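PDB 5Z3K: glucosidase, which probably hydrolyses O-glycosidic bonds as a beta-glucosidase of glycoside hydrolase family 39. Local coordinates for residues 379-393 against 405-417. Numbering follows the deposited sequence.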
loop_
_atom_site.group_PDB
_atom_site.type_symbol
_atom_site.label_atom_id
_atom_site.label_comp_id
_atom_site.label_asym_id
_atom_site.label_seq_id
_atom_site.Cartn_x
_atom_site.Cartn_y
_atom_site.Cartn_z
ATOM N N ILE A 379 3.918 15.353 -14.276
ATOM C CA ILE A 379 5.334 15.038 -14.063
ATOM C C ILE A 379 6.147 16.315 -14.246
ATOM O O ILE A 379 5.977 17.008 -15.267
ATOM C CB ILE A 379 5.806 13.956 -15.050
ATOM C CG1 ILE A 379 5.094 12.622 -14.798
ATOM C CG2 ILE A 379 7.314 13.781 -14.962
ATOM C CD1 ILE A 379 5.203 11.656 -15.975
ATOM N N PRO A 380 7.010 16.692 -13.306
ATOM C CA PRO A 380 7.808 17.911 -13.500
ATOM C C PRO A 380 8.756 17.778 -14.687
ATOM O O PRO A 380 9.247 16.689 -15.005
ATOM C CB PRO A 380 8.570 18.051 -12.175
ATOM C CG PRO A 380 7.719 17.295 -11.174
ATOM C CD PRO A 380 7.154 16.138 -11.947
ATOM N N ASP A 381 9.021 18.920 -15.336
ATOM C CA ASP A 381 9.827 18.931 -16.558
ATOM C C ASP A 381 11.152 18.206 -16.384
ATOM O O ASP A 381 11.571 17.447 -17.266
ATOM C CB ASP A 381 10.097 20.369 -17.010
ATOM C CG ASP A 381 8.837 21.134 -17.291
ATOM O OD1 ASP A 381 7.939 20.575 -17.952
ATOM O OD2 ASP A 381 8.739 22.293 -16.840
HETATM N N MSE A 382 11.833 18.417 -15.263
HETATM C CA MSE A 382 13.166 17.852 -15.141
HETATM C C MSE A 382 13.117 16.329 -15.128
HETATM O O MSE A 382 14.113 15.679 -15.424
HETATM C CB MSE A 382 13.875 18.374 -13.900
HETATM C CG MSE A 382 13.170 18.067 -12.621
HETATM SE SE MSE A 382 14.345 18.388 -11.095
HETATM C CE MSE A 382 12.955 18.581 -9.771
ATOM N N TYR A 383 11.953 15.755 -14.828
ATOM C CA TYR A 383 11.816 14.304 -14.867
ATOM C C TYR A 383 11.342 13.784 -16.220
ATOM O O TYR A 383 11.168 12.569 -16.376
ATOM C CB TYR A 383 10.880 13.831 -13.744
ATOM C CG TYR A 383 11.502 13.999 -12.372
ATOM C CD1 TYR A 383 12.447 13.094 -11.890
ATOM C CD2 TYR A 383 11.163 15.081 -11.571
ATOM C CE1 TYR A 383 13.027 13.268 -10.632
ATOM C CE2 TYR A 383 11.734 15.259 -10.333
ATOM C CZ TYR A 383 12.658 14.359 -9.861
ATOM O OH TYR A 383 13.197 14.574 -8.611
ATOM N N LEU A 384 11.170 14.660 -17.210
ATOM C CA LEU A 384 10.839 14.239 -18.569
ATOM C C LEU A 384 12.062 14.183 -19.481
ATOM O O LEU A 384 11.920 13.931 -20.681
ATOM C CB LEU A 384 9.771 15.158 -19.155
ATOM C CG LEU A 384 8.427 15.014 -18.424
ATOM C CD1 LEU A 384 7.489 16.180 -18.710
ATOM C CD2 LEU A 384 7.763 13.685 -18.769
ATOM N N THR A 385 13.254 14.396 -18.935
ATOM C CA THR A 385 14.500 14.226 -19.669
ATOM C C THR A 385 14.972 12.784 -19.533
ATOM O O THR A 385 15.022 12.247 -18.424
ATOM C CB THR A 385 15.561 15.181 -19.124
ATOM O OG1 THR A 385 15.060 16.522 -19.172
ATOM C CG2 THR A 385 16.841 15.083 -19.934
ATOM N N ALA A 386 15.319 12.156 -20.654
ATOM C CA ALA A 386 15.848 10.802 -20.589
ATOM C C ALA A 386 17.200 10.801 -19.884
ATOM O O ALA A 386 17.987 11.741 -20.010
ATOM C CB ALA A 386 15.984 10.202 -21.991
ATOM N N ARG A 387 17.456 9.741 -19.119
ATOM C CA ARG A 387 18.759 9.553 -18.497
ATOM C C ARG A 387 19.771 9.035 -19.510
ATOM O O ARG A 387 19.417 8.348 -20.471
ATOM C CB ARG A 387 18.680 8.552 -17.345
ATOM C CG ARG A 387 17.599 8.801 -16.329
ATOM C CD ARG A 387 17.699 7.766 -15.218
ATOM N NE ARG A 387 16.533 7.798 -14.340
ATOM C CZ ARG A 387 15.373 7.217 -14.633
ATOM N NH1 ARG A 387 15.222 6.559 -15.781
ATOM N NH2 ARG A 387 14.359 7.295 -13.780
ATOM N N ASP A 388 21.049 9.356 -19.269
ATOM C CA ASP A 388 22.138 8.695 -19.991
ATOM C C ASP A 388 22.117 7.194 -19.754
ATOM O O ASP A 388 22.308 6.402 -20.685
ATOM C CB ASP A 388 23.490 9.254 -19.542
ATOM C CG ASP A 388 23.830 10.559 -20.208
ATOM O OD1 ASP A 388 23.152 10.915 -21.195
ATOM O OD2 ASP A 388 24.778 11.228 -19.741
ATOM N N ARG A 389 21.907 6.792 -18.504
ATOM C CA ARG A 389 21.926 5.403 -18.081
ATOM C C ARG A 389 20.773 5.214 -17.111
ATOM O O ARG A 389 20.585 6.038 -16.211
ATOM C CB ARG A 389 23.264 5.062 -17.413
ATOM C CG ARG A 389 23.509 3.590 -17.190
ATOM C CD ARG A 389 24.587 3.396 -16.136
ATOM N NE ARG A 389 24.867 1.987 -15.896
ATOM C CZ ARG A 389 25.367 1.512 -14.761
ATOM N NH1 ARG A 389 25.639 2.341 -13.760
ATOM N NH2 ARG A 389 25.593 0.210 -14.625
ATOM N N ASP A 390 19.983 4.163 -17.309
ATOM C CA ASP A 390 18.767 3.986 -16.509
ATOM C C ASP A 390 19.084 3.257 -15.203
ATOM O O ASP A 390 18.639 2.138 -14.931
ATOM C CB ASP A 390 17.699 3.274 -17.321
ATOM C CG ASP A 390 17.035 4.198 -18.318
ATOM O OD1 ASP A 390 16.908 5.406 -18.007
ATOM O OD2 ASP A 390 16.650 3.728 -19.402
ATOM N N VAL A 391 19.885 3.945 -14.399
ATOM C CA VAL A 391 20.270 3.522 -13.061
ATOM C C VAL A 391 20.146 4.734 -12.151
ATOM O O VAL A 391 20.573 5.837 -12.508
ATOM C CB VAL A 391 21.708 2.954 -13.026
ATOM C CG1 VAL A 391 22.265 2.964 -11.604
ATOM C CG2 VAL A 391 21.744 1.555 -13.590
ATOM N N PHE A 392 19.550 4.536 -10.983
ATOM C CA PHE A 392 19.393 5.591 -9.999
ATOM C C PHE A 392 20.404 5.363 -8.887
ATOM O O PHE A 392 20.486 4.258 -8.342
ATOM C CB PHE A 392 17.965 5.599 -9.446
ATOM C CG PHE A 392 17.726 6.633 -8.377
ATOM C CD1 PHE A 392 18.241 7.913 -8.498
ATOM C CD2 PHE A 392 16.975 6.322 -7.256
ATOM C CE1 PHE A 392 18.018 8.865 -7.516
ATOM C CE2 PHE A 392 16.748 7.273 -6.266
ATOM C CZ PHE A 392 17.268 8.545 -6.401
ATOM N N GLU A 393 21.179 6.396 -8.566
ATOM C CA GLU A 393 22.208 6.322 -7.536
ATOM C C GLU A 393 21.878 7.303 -6.424
ATOM O O GLU A 393 21.573 8.471 -6.688
ATOM C CB GLU A 393 23.596 6.620 -8.113
ATOM C CG GLU A 393 23.845 6.013 -9.489
ATOM C CD GLU A 393 25.295 6.132 -9.932
ATOM O OE1 GLU A 393 25.746 7.267 -10.211
ATOM O OE2 GLU A 393 25.980 5.088 -10.004
HETATM N N MSE A 405 24.350 3.796 -2.933
HETATM C CA MSE A 405 23.664 2.649 -3.522
HETATM C C MSE A 405 23.095 2.957 -4.910
HETATM O O MSE A 405 23.019 4.117 -5.319
HETATM C CB MSE A 405 22.545 2.170 -2.596
HETATM C CG MSE A 405 23.029 1.665 -1.244
HETATM SE SE MSE A 405 21.962 0.168 -0.632
HETATM C CE MSE A 405 22.375 -1.071 -2.073
ATOM N N SER A 406 22.692 1.907 -5.622
ATOM C CA SER A 406 22.200 2.054 -6.985
ATOM C C SER A 406 21.215 0.937 -7.307
ATOM O O SER A 406 21.355 -0.193 -6.829
ATOM C CB SER A 406 23.353 2.044 -7.995
ATOM O OG SER A 406 23.766 0.719 -8.256
ATOM N N LEU A 407 20.217 1.264 -8.129
ATOM C CA LEU A 407 19.244 0.283 -8.586
ATOM C C LEU A 407 18.854 0.590 -10.024
ATOM O O LEU A 407 18.956 1.730 -10.484
ATOM C CB LEU A 407 17.992 0.261 -7.695
ATOM C CG LEU A 407 17.016 1.437 -7.840
ATOM C CD1 LEU A 407 15.590 0.993 -7.591
ATOM C CD2 LEU A 407 17.386 2.559 -6.886
ATOM N N ASN A 408 18.399 -0.447 -10.729
ATOM C CA ASN A 408 17.875 -0.279 -12.079
ATOM C C ASN A 408 16.486 0.359 -12.032
ATOM O O ASN A 408 15.641 -0.031 -11.220
ATOM C CB ASN A 408 17.816 -1.623 -12.800
ATOM C CG ASN A 408 19.198 -2.215 -13.043
ATOM O OD1 ASN A 408 20.200 -1.498 -13.051
ATOM N ND2 ASN A 408 19.255 -3.529 -13.222
ATOM N N VAL A 409 16.262 1.347 -12.894
ATOM C CA VAL A 409 14.987 2.063 -12.970
ATOM C C VAL A 409 14.499 1.949 -14.407
ATOM O O VAL A 409 15.327 1.843 -15.321
ATOM C CB VAL A 409 15.134 3.536 -12.556
ATOM C CG1 VAL A 409 15.351 3.672 -11.045
ATOM C CG2 VAL A 409 16.255 4.201 -13.337
ATOM N N PRO A 410 13.193 1.955 -14.661
ATOM C CA PRO A 410 12.717 1.878 -16.039
ATOM C C PRO A 410 13.087 3.136 -16.803
ATOM O O PRO A 410 13.360 4.184 -16.200
ATOM C CB PRO A 410 11.192 1.736 -15.886
ATOM C CG PRO A 410 10.875 2.247 -14.529
ATOM C CD PRO A 410 12.089 2.014 -13.680
ATOM N N PRO A 411 13.147 3.068 -18.130
ATOM C CA PRO A 411 13.341 4.293 -18.911
ATOM C C PRO A 411 12.222 5.283 -18.636
ATOM O O PRO A 411 11.045 4.914 -18.546
ATOM C CB PRO A 411 13.311 3.804 -20.363
ATOM C CG PRO A 411 12.653 2.464 -20.310
ATOM C CD PRO A 411 13.016 1.879 -18.985
ATOM N N ARG A 412 12.594 6.545 -18.492
ATOM C CA ARG A 412 11.593 7.566 -18.237
ATOM C C ARG A 412 10.658 7.717 -19.434
ATOM O O ARG A 412 11.062 7.566 -20.591
ATOM C CB ARG A 412 12.264 8.891 -17.926
ATOM C CG ARG A 412 12.933 8.914 -16.583
ATOM C CD ARG A 412 13.618 10.221 -16.395
ATOM N NE ARG A 412 14.102 10.360 -15.036
ATOM C CZ ARG A 412 14.941 11.308 -14.650
ATOM N NH1 ARG A 412 15.380 12.201 -15.536
ATOM N NH2 ARG A 412 15.335 11.360 -13.387
ATOM N N ARG A 413 9.388 8.008 -19.138
ATOM C CA ARG A 413 8.358 8.218 -20.162
ATOM C C ARG A 413 8.464 9.657 -20.652
ATOM O O ARG A 413 7.737 10.556 -20.216
ATOM C CB ARG A 413 6.973 7.927 -19.596
ATOM C CG ARG A 413 6.746 6.489 -19.194
ATOM C CD ARG A 413 5.258 6.198 -19.077
ATOM N NE ARG A 413 4.621 7.076 -18.094
ATOM C CZ ARG A 413 3.381 7.535 -18.196
ATOM N NH1 ARG A 413 2.624 7.197 -19.237
ATOM N NH2 ARG A 413 2.894 8.319 -17.242
ATOM N N VAL A 414 9.395 9.881 -21.584
ATOM C CA VAL A 414 9.737 11.249 -21.962
ATOM C C VAL A 414 8.588 11.949 -22.671
ATOM O O VAL A 414 8.567 13.184 -22.733
ATOM C CB VAL A 414 10.997 11.275 -22.847
ATOM C CG1 VAL A 414 12.209 10.755 -22.077
ATOM C CG2 VAL A 414 10.768 10.477 -24.110
ATOM N N ASP A 415 7.625 11.201 -23.199
ATOM C CA ASP A 415 6.479 11.777 -23.897
ATOM C C ASP A 415 5.265 11.973 -22.992
ATOM O O ASP A 415 4.188 12.344 -23.478
ATOM C CB ASP A 415 6.101 10.901 -25.095
ATOM C CG ASP A 415 7.219 10.812 -26.123
ATOM O OD1 ASP A 415 7.861 11.854 -26.386
ATOM O OD2 ASP A 415 7.464 9.707 -26.653
ATOM N N ALA A 416 5.416 11.767 -21.684
ATOM C CA ALA A 416 4.283 11.787 -20.766
ATOM C C ALA A 416 4.047 13.150 -20.127
ATOM O O ALA A 416 3.525 13.211 -19.007
ATOM C CB ALA A 416 4.470 10.726 -19.680
ATOM N N ARG A 417 4.410 14.244 -20.800
ATOM C CA ARG A 417 4.114 15.576 -20.284
ATOM C C ARG A 417 2.608 15.741 -20.101
ATOM O O ARG A 417 1.816 15.224 -20.890
ATOM C CB ARG A 417 4.657 16.646 -21.238
ATOM C CG ARG A 417 4.286 18.082 -20.863
ATOM C CD ARG A 417 4.987 19.102 -21.762
ATOM N NE ARG A 417 6.428 18.856 -21.823
ATOM C CZ ARG A 417 7.295 19.286 -20.913
ATOM N NH1 ARG A 417 6.870 19.991 -19.875
ATOM N NH2 ARG A 417 8.588 19.013 -21.041
HETATM O O HOH W 1 2.433 14.333 -16.593
HETATM O O HOH W 2 12.232 5.719 -14.174
HETATM O O HOH W 3 15.550 7.561 -19.053
#
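A short beta hairpin at the end of two long, irregular arms, lying over loops that follow strands of the TIM barrel and beside helix 238-252, illustrates how arginines can pin such arms where regular pairing stops. F392 and L407 form an antiparallel hydrogen-bonded pair, F392 N to L407 O at 2.9 Å and L407 N to F392 O at 3.0 Å. Their side chains lie side by side, F392 CD2 3.8 Å from L407 CD2, and V409 CG1 packs on F392 CB. Where strand pairing gives way to loop, the R387 chain, extended from CG to NE, carries its guanidinium into a sandwich: V409 CG2 sits over its centre, 3.4 Å from CZ, while R412 NE lies over the opposite face. R387 NH1 donates a hydrogen bond to P410 O at 3.0 Å and makes a salt bridge with D390 OD1, met from above the carboxylate plane; a water joins R387 NH2 to the same P410 carbonyl. A leucine in place of R387 would probably leave D390 OD1 without its charged mate and P410 O without its direct hydrogen bond across the arms. R387 NH2 and R412 NE, 3.3 Å apart, are two donors that do not bond each other; the D390 carboxylate probably eases the charge, and N232 holds both groups by accepting R387 NE and R412 NH2. R412 NH1 donates a hydrogen bond to T385 O at 2.9 Å, nearly straight (163°) and within both the guanidinium and carbonyl planes. Nearer the beta domain, L384 CD2 packs on R413 O, with CD1 against R417 CA.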